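PDB 3U3W: transcriptional activator PlcR protein from Bacillus thuringiensis, which binds DNA through a helix-turn-helix domain and activates transcription, probably of virulence genes, in response to the quorum-sensing peptide PapR. Local coordinates for residues N100-E105 and E110-L115; I157-A162 and E192-K197; F266-I269 and Y275-A278. One frame throughout, in Å; residues are numbered along the deposited sequence. Where two conformers were deposited one is given.

Interaction 1: residues N100-E105 and E110-L115; sequences NELKKE and EFQQFL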
loop_
_atom_site.group_PDB
_atom_site.type_symbol
_atom_site.label_atom_id
_atom_site.label_comp_id
_atom_site.label_asym_id
_atom_site.label_seq_id
_atom_site.Cartn_x
_atom_site.Cartn_y
_atom_site.Cartn_z
ATOM N N ASN A 100 -22.234 -17.421 -3.640
ATOM C CA ASN A 100 -22.866 -17.506 -2.318
ATOM C C ASN A 100 -23.165 -16.149 -1.717
ATOM O O ASN A 100 -24.265 -15.907 -1.229
ATOM C CB ASN A 100 -22.032 -18.354 -1.355
ATOM C CG ASN A 100 -22.157 -19.840 -1.653
ATOM O OD1 ASN A 100 -23.153 -20.278 -2.240
ATOM N ND2 ASN A 100 -21.152 -20.620 -1.262
ATOM N N GLU A 101 -22.182 -15.261 -1.770
ATOM C CA GLU A 101 -22.371 -13.914 -1.277
ATOM C C GLU A 101 -23.439 -13.172 -2.079
ATOM O O GLU A 101 -24.215 -12.387 -1.534
ATOM C CB GLU A 101 -21.047 -13.151 -1.319
ATOM C CG GLU A 101 -21.113 -11.801 -0.644
ATOM C CD GLU A 101 -21.285 -11.922 0.866
ATOM O OE1 GLU A 101 -20.775 -12.917 1.433
ATOM O OE2 GLU A 101 -21.932 -11.032 1.473
ATOM N N LEU A 102 -23.464 -13.417 -3.383
ATOM C CA LEU A 102 -24.365 -12.696 -4.278
ATOM C C LEU A 102 -25.828 -13.018 -4.009
ATOM O O LEU A 102 -26.703 -12.170 -4.216
ATOM C CB LEU A 102 -24.025 -12.996 -5.746
ATOM C CG LEU A 102 -23.007 -12.055 -6.389
ATOM C CD1 LEU A 102 -22.446 -12.632 -7.697
ATOM C CD2 LEU A 102 -23.673 -10.700 -6.625
ATOM N N LYS A 103 -26.094 -14.240 -3.554
ATOM C CA LYS A 103 -27.477 -14.672 -3.389
ATOM C C LYS A 103 -28.092 -14.244 -2.050
ATOM O O LYS A 103 -29.281 -14.457 -1.809
ATOM C CB LYS A 103 -27.635 -16.176 -3.674
ATOM C CG LYS A 103 -26.865 -17.093 -2.760
ATOM C CD LYS A 103 -26.916 -18.532 -3.271
ATOM C CE LYS A 103 -28.287 -18.865 -3.876
ATOM N NZ LYS A 103 -28.904 -20.111 -3.311
ATOM N N LYS A 104 -27.282 -13.621 -1.194
ATOM C CA LYS A 104 -27.802 -12.926 -0.015
ATOM C C LYS A 104 -28.580 -11.670 -0.414
ATOM O O LYS A 104 -29.331 -11.120 0.388
ATOM C CB LYS A 104 -26.683 -12.545 0.953
ATOM C CG LYS A 104 -25.912 -13.722 1.534
ATOM C CD LYS A 104 -24.854 -13.226 2.527
ATOM C CE LYS A 104 -23.867 -14.331 2.909
ATOM N NZ LYS A 104 -22.717 -13.822 3.727
ATOM N N GLU A 105 -28.392 -11.215 -1.651
ATOM C CA GLU A 105 -29.169 -10.102 -2.186
ATOM C C GLU A 105 -29.131 -8.824 -1.335
ATOM O O GLU A 105 -30.081 -8.042 -1.357
ATOM C CB GLU A 105 -30.622 -10.538 -2.375
ATOM C CG GLU A 105 -30.788 -11.764 -3.251
ATOM C CD GLU A 105 -30.403 -11.492 -4.688
ATOM O OE1 GLU A 105 -30.474 -10.312 -5.100
ATOM O OE2 GLU A 105 -30.026 -12.453 -5.399
ATOM N N GLU A 110 -21.615 -0.606 -4.455
ATOM C CA GLU A 110 -20.188 -0.785 -4.718
ATOM C C GLU A 110 -19.717 -2.209 -4.440
ATOM O O GLU A 110 -18.941 -2.767 -5.219
ATOM C CB GLU A 110 -19.330 0.222 -3.935
ATOM C CG GLU A 110 -17.847 -0.151 -3.865
ATOM C CD GLU A 110 -17.007 0.789 -2.987
ATOM O OE1 GLU A 110 -17.559 1.703 -2.330
ATOM O OE2 GLU A 110 -15.773 0.602 -2.954
ATOM N N PHE A 111 -20.168 -2.795 -3.331
ATOM C CA PHE A 111 -19.783 -4.172 -3.013
ATOM C C PHE A 111 -20.463 -5.139 -3.990
ATOM O O PHE A 111 -19.844 -6.104 -4.435
ATOM C CB PHE A 111 -20.085 -4.542 -1.550
ATOM C CG PHE A 111 -19.554 -5.910 -1.134
ATOM C CD1 PHE A 111 -18.198 -6.206 -1.213
ATOM C CD2 PHE A 111 -20.412 -6.890 -0.644
ATOM C CE1 PHE A 111 -17.704 -7.464 -0.820
ATOM C CE2 PHE A 111 -19.927 -8.149 -0.253
ATOM C CZ PHE A 111 -18.574 -8.429 -0.343
ATOM N N GLN A 112 -21.724 -4.880 -4.332
ATOM C CA GLN A 112 -22.413 -5.728 -5.304
ATOM C C GLN A 112 -21.699 -5.670 -6.652
ATOM O O GLN A 112 -21.535 -6.694 -7.312
ATOM C CB GLN A 112 -23.896 -5.356 -5.442
ATOM C CG GLN A 112 -24.716 -5.565 -4.165
ATOM C CD GLN A 112 -25.632 -6.785 -4.215
ATOM O OE1 GLN A 112 -25.259 -7.875 -3.780
ATOM N NE2 GLN A 112 -26.846 -6.597 -4.728
ATOM N N GLN A 113 -21.260 -4.478 -7.050
ATOM C CA GLN A 113 -20.518 -4.329 -8.294
ATOM C C GLN A 113 -19.217 -5.121 -8.295
ATOM O O GLN A 113 -18.863 -5.744 -9.295
ATOM C CB GLN A 113 -20.234 -2.868 -8.582
ATOM C CG GLN A 113 -19.749 -2.641 -9.987
ATOM C CD GLN A 113 -19.175 -1.269 -10.151
ATOM O OE1 GLN A 113 -18.314 -0.873 -9.381
ATOM N NE2 GLN A 113 -19.659 -0.520 -11.138
ATOM N N PHE A 114 -18.512 -5.095 -7.169
ATOM C CA PHE A 114 -17.299 -5.875 -7.018
ATOM C C PHE A 114 -17.581 -7.386 -7.176
ATOM O O PHE A 114 -16.867 -8.090 -7.886
ATOM C CB PHE A 114 -16.647 -5.596 -5.656
ATOM C CG PHE A 114 -15.547 -6.551 -5.324
ATOM C CD1 PHE A 114 -14.253 -6.301 -5.746
ATOM C CD2 PHE A 114 -15.818 -7.731 -4.659
ATOM C CE1 PHE A 114 -13.238 -7.195 -5.467
ATOM C CE2 PHE A 114 -14.812 -8.638 -4.376
ATOM C CZ PHE A 114 -13.518 -8.375 -4.783
ATOM N N LEU A 115 -18.626 -7.881 -6.514
ATOM C CA LEU A 115 -19.015 -9.293 -6.634
ATOM C C LEU A 115 -19.328 -9.703 -8.084
ATOM O O LEU A 115 -18.846 -10.723 -8.575
ATOM C CB LEU A 115 -20.227 -9.586 -5.751
ATOM C CG LEU A 115 -20.132 -9.324 -4.244
ATOM C CD1 LEU A 115 -21.527 -9.407 -3.641
ATOM C CD2 LEU A 115 -19.140 -10.275 -3.545
#
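E101 meets the helix that follows its own with the apolar part of its chain and keeps its charge for other partners. With CG anti to the backbone N (chi1 -172°), the side chain reaches across to helix 109-125, where E101 CG lies 3.8 Å from L115 CD2 and 3.9 Å from F111 CE2. The carboxylate then comes to the rim of the F111 ring: OE2 of E101 sits in the ring plane at the edge, 3.9 Å from CE2 of F111, and the two planes are turned 65° apart. That same OE2 forms a salt bridge with R74, so this acidic group in a buried place is held by charge and also bordered by an aromatic edge. L102 supplies the main apolar contact. Its CD2 lies 3.7 Å from L115 CB, and the two leucine side chains lie alongside, pointing opposite ways, with CG of L102 also close to L115 CB. K104 reaches back along its own segment, its NZ 3.1 Å from E101 OE1 on the syn side but 34° out of the carboxylate plane; this salt bridge gives each carboxylate oxygen a basic partner. E105, with positive phi, is the first residue to leave helical backbone angles, and closes a type I turn in which E105 N bonds L102 O. Helices 91-102 and 109-125 are thus packed as consecutive members of the all-helical C-terminal domain. Helix 72-87 also takes part, its F78 touching both E101 and L115, while Q116 and Y119, farther along helix 109-125, extend the packing on L102.

Interaction 2: residues I157-A162 and E192-K197; sequences IENAIA and EEFDVK
N159 meets the edge of the F194 ring across part of the superhelix of tetratricopeptide-like helices that receives the signal peptide, a case of two helices far apart in sequence sharing one ligand site. Helix 153-167 and helix 192-208 do not pack closely here: the nearest CA atoms, those of N159 and K197, are 9.0 Å apart, and the contact buries only 111 Å². N159 has the most surface buried in it. Its CB lies near the plane of the F194 ring, 3.8 Å from CZ of F194 and 4.0 Å from CE1 of the same ring, so the asparagine touches the far end of the phenyl group with an aliphatic carbon. From CB the chain continues with CG anti to the backbone N (chi1 170°), and this carries the amide past the ring to where protein and ligand meet. There the two polar atoms part company. OD1 of N159 accepts a hydrogen bond from ND2 of N201, a residue one helical turn beyond K197, while N159 ND2 bonds to the backbone of the bound peptide. The amide therefore has a different partner at each end, which probably fixes its rotation and presents the N-H group to the ligand. NZ of K197 makes a salt bridge with the backbone of the same peptide, presumably with its terminal carboxylate, so residues from both helices grip the ligand's main chain. On the way there the lysine passes the asparagine by its aliphatic part, CD of K197 lying 4.2 Å from ND2 of N159.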
loop_
_atom_site.group_PDB
_atom_site.type_symbol
_atom_site.label_atom_id
_atom_site.label_comp_id
_atom_site.label_asym_id
_atom_site.label_seq_id
_atom_site.Cartn_x
_atom_site.Cartn_y
_atom_site.Cartn_z
ATOM N N ILE A 157 -12.394 -2.904 -13.813
ATOM C CA ILE A 157 -13.348 -3.477 -14.754
ATOM C C ILE A 157 -12.913 -3.233 -16.224
ATOM O O ILE A 157 -12.977 -4.139 -17.066
ATOM C CB ILE A 157 -14.785 -2.969 -14.444
ATOM C CG1 ILE A 157 -15.233 -3.498 -13.073
ATOM C CG2 ILE A 157 -15.785 -3.417 -15.521
ATOM C CD1 ILE A 157 -16.472 -2.825 -12.509
ATOM N N GLU A 158 -12.436 -2.026 -16.519
ATOM C CA GLU A 158 -11.890 -1.751 -17.841
ATOM C C GLU A 158 -10.701 -2.636 -18.184
ATOM O O GLU A 158 -10.529 -3.033 -19.343
ATOM C CB GLU A 158 -11.533 -0.276 -17.986
ATOM C CG GLU A 158 -12.766 0.603 -18.138
ATOM C CD GLU A 158 -12.457 2.070 -17.937
ATOM O OE1 GLU A 158 -13.270 2.780 -17.304
ATOM O OE2 GLU A 158 -11.399 2.516 -18.411
ATOM N N ASN A 159 -9.883 -2.951 -17.182
ATOM C CA ASN A 159 -8.727 -3.790 -17.410
ATOM C C ASN A 159 -9.181 -5.191 -17.783
ATOM O O ASN A 159 -8.672 -5.760 -18.738
ATOM C CB ASN A 159 -7.775 -3.803 -16.198
ATOM C CG ASN A 159 -6.682 -4.873 -16.322
ATOM O OD1 ASN A 159 -5.662 -4.693 -16.992
ATOM N ND2 ASN A 159 -6.913 -5.998 -15.705
ATOM N N ALA A 160 -10.142 -5.745 -17.046
ATOM C CA ALA A 160 -10.753 -7.036 -17.429
ATOM C C ALA A 160 -11.318 -7.018 -18.866
ATOM O O ALA A 160 -11.018 -7.892 -19.673
ATOM C CB ALA A 160 -11.837 -7.458 -16.425
ATOM N N ILE A 161 -12.111 -6.001 -19.186
ATOM C CA ILE A 161 -12.612 -5.843 -20.539
ATOM C C ILE A 161 -11.474 -5.856 -21.569
ATOM O O ILE A 161 -11.546 -6.560 -22.573
ATOM C CB ILE A 161 -13.449 -4.559 -20.682
ATOM C CG1 ILE A 161 -14.765 -4.690 -19.903
ATOM C CG2 ILE A 161 -13.712 -4.270 -22.150
ATOM C CD1 ILE A 161 -15.551 -3.382 -19.745
ATOM N N ALA A 162 -10.410 -5.094 -21.311
ATOM C CA ALA A 162 -9.283 -5.026 -22.245
ATOM C C ALA A 162 -8.550 -6.373 -22.409
ATOM O O ALA A 162 -8.113 -6.718 -23.510
ATOM C CB ALA A 162 -8.316 -3.940 -21.819
ATOM N N GLU A 192 0.271 2.411 -7.948
ATOM C CA GLU A 192 1.345 1.951 -8.816
ATOM C C GLU A 192 1.358 0.431 -9.058
ATOM O O GLU A 192 1.799 -0.026 -10.119
ATOM C CB GLU A 192 2.695 2.496 -8.338
ATOM C CG GLU A 192 2.667 4.014 -8.158
ATOM C CD GLU A 192 4.008 4.682 -8.401
ATOM O OE1 GLU A 192 4.351 4.934 -9.585
ATOM O OE2 GLU A 192 4.709 4.972 -7.402
ATOM N N GLU A 193 0.853 -0.346 -8.102
ATOM C CA GLU A 193 0.629 -1.770 -8.361
ATOM C C GLU A 193 -0.306 -1.997 -9.545
ATOM O O GLU A 193 -0.006 -2.815 -10.412
ATOM C CB GLU A 193 0.111 -2.501 -7.136
ATOM C CG GLU A 193 1.222 -3.075 -6.258
ATOM C CD GLU A 193 0.717 -3.482 -4.882
ATOM O OE1 GLU A 193 -0.370 -3.004 -4.470
ATOM O OE2 GLU A 193 1.410 -4.284 -4.214
ATOM N N PHE A 194 -1.418 -1.262 -9.596
ATOM C CA PHE A 194 -2.331 -1.385 -10.729
ATOM C C PHE A 194 -1.669 -0.995 -12.063
ATOM O O PHE A 194 -1.807 -1.697 -13.056
ATOM C CB PHE A 194 -3.626 -0.595 -10.513
ATOM C CG PHE A 194 -4.652 -0.830 -11.587
ATOM C CD1 PHE A 194 -5.053 -2.122 -11.910
ATOM C CD2 PHE A 194 -5.208 0.235 -12.284
ATOM C CE1 PHE A 194 -5.989 -2.339 -12.903
ATOM C CE2 PHE A 194 -6.149 0.031 -13.289
ATOM C CZ PHE A 194 -6.540 -1.249 -13.598
ATOM N N ASP A 195 -0.952 0.121 -12.056
ATOM C CA ASP A 195 -0.148 0.576 -13.183
ATOM C C ASP A 195 0.732 -0.565 -13.701
ATOM O O ASP A 195 0.831 -0.787 -14.911
ATOM C CB ASP A 195 0.735 1.742 -12.714
ATOM C CG ASP A 195 1.214 2.646 -13.856
ATOM O OD1 ASP A 195 0.679 3.771 -13.976
ATOM O OD2 ASP A 195 2.138 2.256 -14.610
ATOM N N VAL A 196 1.377 -1.286 -12.785
ATOM C CA VAL A 196 2.260 -2.368 -13.177
ATOM C C VAL A 196 1.453 -3.473 -13.845
ATOM O O VAL A 196 1.886 -4.079 -14.829
ATOM C CB VAL A 196 3.031 -2.964 -11.968
ATOM C CG1 VAL A 196 3.666 -4.284 -12.331
ATOM C CG2 VAL A 196 4.080 -1.996 -11.471
ATOM N N LYS A 197 0.277 -3.743 -13.294
ATOM C CA LYS A 197 -0.544 -4.800 -13.809
ATOM C C LYS A 197 -1.046 -4.461 -15.231
ATOM O O LYS A 197 -0.988 -5.303 -16.131
ATOM C CB LYS A 197 -1.718 -5.059 -12.867
ATOM C CG LYS A 197 -2.729 -6.013 -13.463
ATOM C CD LYS A 197 -4.013 -6.062 -12.661
ATOM C CE LYS A 197 -3.827 -6.835 -11.370
ATOM N NZ LYS A 197 -5.112 -6.967 -10.642
#

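Interaction 3: residues F266-I269 and Y275-A278; sequences FFDI and YKEA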
loop_
_atom_site.group_PDB
_atom_site.type_symbol
_atom_site.label_atom_id
_atom_site.label_comp_id
_atom_site.label_asym_id
_atom_site.label_seq_id
_atom_site.Cartn_x
_atom_site.Cartn_y
_atom_site.Cartn_z
ATOM N N PHE A 266 11.371 -16.199 -8.949
ATOM C CA PHE A 266 10.156 -15.698 -8.305
ATOM C C PHE A 266 9.035 -16.709 -8.265
ATOM O O PHE A 266 8.341 -16.816 -7.254
ATOM C CB PHE A 266 9.672 -14.392 -8.933
ATOM C CG PHE A 266 10.519 -13.225 -8.571
ATOM C CD1 PHE A 266 10.459 -12.681 -7.290
ATOM C CD2 PHE A 266 11.405 -12.687 -9.483
ATOM C CE1 PHE A 266 11.273 -11.607 -6.932
ATOM C CE2 PHE A 266 12.215 -11.609 -9.136
ATOM C CZ PHE A 266 12.152 -11.076 -7.854
ATOM N N PHE A 267 8.862 -17.463 -9.349
ATOM C CA PHE A 267 7.834 -18.505 -9.355
ATOM C C PHE A 267 8.068 -19.519 -8.233
ATOM O O PHE A 267 7.122 -19.973 -7.593
ATOM C CB PHE A 267 7.713 -19.190 -10.725
ATOM C CG PHE A 267 7.251 -18.266 -11.822
ATOM C CD1 PHE A 267 6.681 -17.037 -11.515
ATOM C CD2 PHE A 267 7.399 -18.613 -13.154
ATOM C CE1 PHE A 267 6.262 -16.176 -12.516
ATOM C CE2 PHE A 267 6.990 -17.753 -14.166
ATOM C CZ PHE A 267 6.422 -16.535 -13.845
ATOM N N ASP A 268 9.332 -19.869 -8.007
ATOM C CA ASP A 268 9.689 -20.790 -6.937
ATOM C C ASP A 268 9.286 -20.227 -5.584
ATOM O O ASP A 268 8.362 -20.724 -4.939
ATOM C CB ASP A 268 11.191 -21.088 -6.950
ATOM C CG ASP A 268 11.632 -21.919 -5.749
ATOM O OD1 ASP A 268 11.151 -23.066 -5.620
ATOM O OD2 ASP A 268 12.457 -21.427 -4.940
ATOM N N ILE A 269 9.975 -19.175 -5.159
ATOM C CA ILE A 269 9.747 -18.620 -3.824
ATOM C C ILE A 269 8.317 -18.143 -3.568
ATOM O O ILE A 269 7.859 -18.175 -2.428
ATOM C CB ILE A 269 10.737 -17.489 -3.440
ATOM C CG1 ILE A 269 10.376 -16.190 -4.145
ATOM C CG2 ILE A 269 12.173 -17.894 -3.719
ATOM C CD1 ILE A 269 10.604 -14.973 -3.291
ATOM N N TYR A 275 2.291 -21.259 -13.139
ATOM C CA TYR A 275 3.236 -20.520 -13.982
ATOM C C TYR A 275 4.502 -21.307 -14.320
ATOM O O TYR A 275 5.154 -21.019 -15.319
ATOM C CB TYR A 275 3.646 -19.193 -13.322
ATOM C CG TYR A 275 2.522 -18.214 -13.087
ATOM C CD1 TYR A 275 1.387 -18.573 -12.385
ATOM C CD2 TYR A 275 2.606 -16.920 -13.551
ATOM C CE1 TYR A 275 0.363 -17.665 -12.169
ATOM C CE2 TYR A 275 1.593 -16.013 -13.342
ATOM C CZ TYR A 275 0.473 -16.386 -12.654
ATOM O OH TYR A 275 -0.527 -15.453 -12.449
ATOM N N LYS A 276 4.858 -22.281 -13.486
ATOM C CA LYS A 276 6.118 -23.013 -13.661
ATOM C C LYS A 276 6.156 -23.828 -14.955
ATOM O O LYS A 276 7.236 -24.136 -15.469
ATOM C CB LYS A 276 6.382 -23.945 -12.476
ATOM C CG LYS A 276 6.740 -23.267 -11.158
ATOM C CD LYS A 276 6.238 -24.124 -10.000
ATOM C CE LYS A 276 6.774 -23.689 -8.642
ATOM N NZ LYS A 276 8.112 -24.281 -8.350
ATOM N N GLU A 277 4.982 -24.190 -15.468
ATOM C CA GLU A 277 4.900 -24.959 -16.711
ATOM C C GLU A 277 5.487 -24.180 -17.879
ATOM O O GLU A 277 6.327 -24.693 -18.618
ATOM C CB GLU A 277 3.453 -25.354 -17.036
ATOM C CG GLU A 277 3.027 -26.706 -16.478
ATOM C CD GLU A 277 1.872 -26.596 -15.489
ATOM O OE1 GLU A 277 0.797 -26.082 -15.880
ATOM O OE2 GLU A 277 2.041 -27.023 -14.323
ATOM N N ALA A 278 5.041 -22.939 -18.032
ATOM C CA ALA A 278 5.460 -22.109 -19.150
ATOM C C ALA A 278 6.972 -22.085 -19.323
ATOM O O ALA A 278 7.476 -21.682 -20.371
ATOM C CB ALA A 278 4.927 -20.699 -18.985
HETATM O O HOH W 1 7.578 -23.307 -5.356
#
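F267 and Y275 form an edge-to-face aromatic pair where the chain turns back after helix 253-269, a helix of the tetratricopeptide-like C-terminal domain. F267, which has the most surface buried by the contact, offers a ring face. CB of Y275 stands over its centre, 3.7 Å from the F267 ring centroid and 9° off the normal, a CH-pi contact made nearly straight down. From this CB the tyrosine ring runs on past the phenylalanine: its edge is turned toward the F267 face, with planes at 60° and CD2 of Y275 3.8 Å from CZ of F267. One residue thus gives both an aliphatic carbon and an aromatic edge to the same face. The phenolic end leads away from the contact, and Y275 OH is hydrogen-bonded to an acidic side chain of the bound peptide and to K89 NZ. Each of the two aromatic residues also packs on an apolar side chain of the peptide, so their pairing belongs to the wall of its site. F266, on the same helix as F267, meets F265 of the second subunit edge to face. K276 runs alongside the backbone of F267 with a long chain bent at its second and fourth torsions, which brings its CE 3.9 Å from F267 O. The bends also turn its ammonium group toward the next residue, D268, whose backbone it meets through solvent. A water links the two residues: it donates to D268 O at 2.7 Å and accepts a weak bond from K276 NZ at 3.2 Å.

The three contacts follow one another along the C-terminal helical domain and illustrate how chemistry changes with place. Interactions 1 and 2 are buried, whereas interaction 3 is partly buried and ends in a water-bridged polar edge. Interactions 1 and 3 each close a short sequence interval, one between successive helices and the other between a helix and the loop after it; interaction 2 joins segments about thirty residues apart. Leucine packing and salt bridges mark the first; the other two share their residues with the bound peptide, through an amide and an ammonium group in interaction 2, and through aromatic side chains and a phenol hydroxyl in interaction 3. Interactions 1 and 2 touch directly, Q113 CD lying 3.9 Å from I157 CD1.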